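Local coordinates for protein tungsten-containing formylmethanofuran dehydrogenase 2 subunit C (Methanothermobacter wolfeii, PDB 5T5I) that is the beta-helical subunit C of a tungsten enzyme that probably interconverts carbon dioxide and methanofuran with formylmethanofuran in methanogenesis, at residues Asp176-Pro181 / Asn195-Ala200. Numbering follows the deposited sequence.
Sequences DVNIMP and NVVARA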
# COMPACT_ATOMS: atom_id res chain seq x y z
N ASP C 176 -0.68 12.55 31.63
CA ASP C 176 -1.03 12.70 30.22
C ASP C 176 -2.26 13.59 30.01
O ASP C 176 -3.07 13.76 30.92
CB ASP C 176 -1.34 11.32 29.62
CG ASP C 176 -0.25 10.29 29.84
OD1 ASP C 176 0.94 10.67 29.74
OD2 ASP C 176 -0.58 9.13 30.15
N VAL C 177 -2.41 14.10 28.79
CA VAL C 177 -3.61 14.83 28.35
C VAL C 177 -4.16 14.14 27.10
O VAL C 177 -3.44 13.38 26.43
CB VAL C 177 -3.44 16.35 28.12
CG1 VAL C 177 -2.96 17.06 29.38
CG2 VAL C 177 -2.52 16.64 26.95
N ASN C 178 -5.41 14.43 26.76
CA ASN C 178 -6.03 13.85 25.58
C ASN C 178 -5.80 14.76 24.35
O ASN C 178 -4.68 14.77 23.85
CB ASN C 178 -7.50 13.50 25.85
CG ASN C 178 -8.09 12.65 24.75
OD1 ASN C 178 -7.53 11.64 24.39
ND2 ASN C 178 -9.24 12.99 24.23
N ILE C 179 -6.81 15.53 23.87
CA ILE C 179 -6.59 16.35 22.68
C ILE C 179 -6.77 17.84 22.93
O ILE C 179 -7.41 18.26 23.88
CB ILE C 179 -7.45 15.87 21.49
CG1 ILE C 179 -8.97 16.07 21.75
CG2 ILE C 179 -7.13 14.41 21.15
CD1 ILE C 179 -9.85 15.90 20.50
N MET C 180 -6.16 18.63 22.05
CA MET C 180 -6.28 20.09 21.98
C MET C 180 -5.85 20.87 23.24
O MET C 180 -6.51 21.87 23.57
CB MET C 180 -7.72 20.47 21.57
CG MET C 180 -8.17 19.76 20.30
SD MET C 180 -9.78 20.19 19.58
CE MET C 180 -10.92 19.53 20.80
N PRO C 181 -4.72 20.53 23.91
CA PRO C 181 -4.24 21.39 25.00
C PRO C 181 -3.73 22.71 24.41
O PRO C 181 -3.13 22.71 23.33
CB PRO C 181 -3.10 20.59 25.61
CG PRO C 181 -2.55 19.79 24.48
CD PRO C 181 -3.77 19.43 23.64
N ASN C 195 2.25 12.45 28.01
CA ASN C 195 1.92 12.41 26.59
C ASN C 195 0.72 13.28 26.18
O ASN C 195 -0.09 13.67 27.02
CB ASN C 195 1.64 10.95 26.19
CG ASN C 195 2.79 10.01 26.50
OD1 ASN C 195 3.97 10.39 26.42
ND2 ASN C 195 2.50 8.78 26.88
N VAL C 196 0.60 13.52 24.86
CA VAL C 196 -0.51 14.24 24.21
C VAL C 196 -0.99 13.34 23.06
O VAL C 196 -0.17 12.86 22.28
CB VAL C 196 -0.10 15.63 23.65
CG1 VAL C 196 -1.29 16.34 23.00
CG2 VAL C 196 0.53 16.50 24.73
N VAL C 197 -2.31 13.18 22.90
CA VAL C 197 -2.84 12.39 21.78
C VAL C 197 -2.75 13.23 20.48
O VAL C 197 -2.18 12.76 19.49
CB VAL C 197 -4.29 11.90 22.04
CG1 VAL C 197 -4.88 11.22 20.80
CG2 VAL C 197 -4.32 10.96 23.24
N ALA C 198 -3.29 14.45 20.48
CA ALA C 198 -3.28 15.27 19.27
C ALA C 198 -3.59 16.74 19.50
O ALA C 198 -4.12 17.13 20.54
CB ALA C 198 -4.29 14.72 18.27
N ARG C 199 -3.27 17.54 18.48
CA ARG C 199 -3.63 18.94 18.32
C ARG C 199 -3.13 19.90 19.40
O ARG C 199 -3.84 20.86 19.72
CB ARG C 199 -5.18 19.04 18.19
CG ARG C 199 -5.73 18.20 17.06
CD ARG C 199 -7.24 18.01 17.11
NE ARG C 199 -7.64 17.05 16.08
CZ ARG C 199 -8.88 16.68 15.80
NH1 ARG C 199 -9.91 17.22 16.44
NH2 ARG C 199 -9.11 15.80 14.83
N ALA C 200 -1.91 19.71 19.91
CA ALA C 200 -1.36 20.65 20.89
C ALA C 200 -1.17 22.01 20.22
O ALA C 200 -0.67 22.08 19.10
CB ALA C 200 -0.03 20.15 21.45
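In D176 and N195, CG lies anti to the carbonyl carbon (chi1 -53° and -57°), and with this shared first torsion the carboxylate and amide run side by side, their planes 4° apart. The match illustrates how a parallel beta-helix stacks equivalent positions of successive coils. The same turn of D176 brings its OD1 2.8 Å from the backbone N of N195, in a nearly straight hydrogen bond received on the anti side of the carboxylate and somewhat out of its plane. The amide of N195 repeats the gesture one coil on, its OD1 accepting from the backbone of M214.

Backbone bonds continue the link between 176-181 and 195-200: V177 N reaches N195 O at 2.9 Å, V197 N donates to N178 O in a bent bond, and M180 N lies 2.9 Å from A198 O. Between these bonds apolar groups meet. V177 and V196 touch through their CG2 methyls at 3.8 Å, on the side where I192 of strand 187-192 also packs against V177, while P181 CG settles 4.0 Å from A200 CB. On the face of I179 and A198, I179 CG2 touches A198 CB, 4.1 Å away, and also meets CB of V197, which points at the neighbouring coil. N178, whose amide ND2 is bonded to N160, runs alongside V197.

At the turn, M180 and R199 both adopt left-handed backbone angles and send their side chains the same way, with M180 CG 3.7 Å from R199 CB. The sulfur of M180 lies at the edge of the guanidinium, near its plane. The chemistry thus implies a division of labour: backbone bonds and apolar packing join the coils, though A198 N is buried without a partner; the D176 carboxylate accepts the backbone N-H of N195 at one end; and at the other R199 pairs with an acidic side chain from the chain of another protein, against which I179, M180 and A198 also pack.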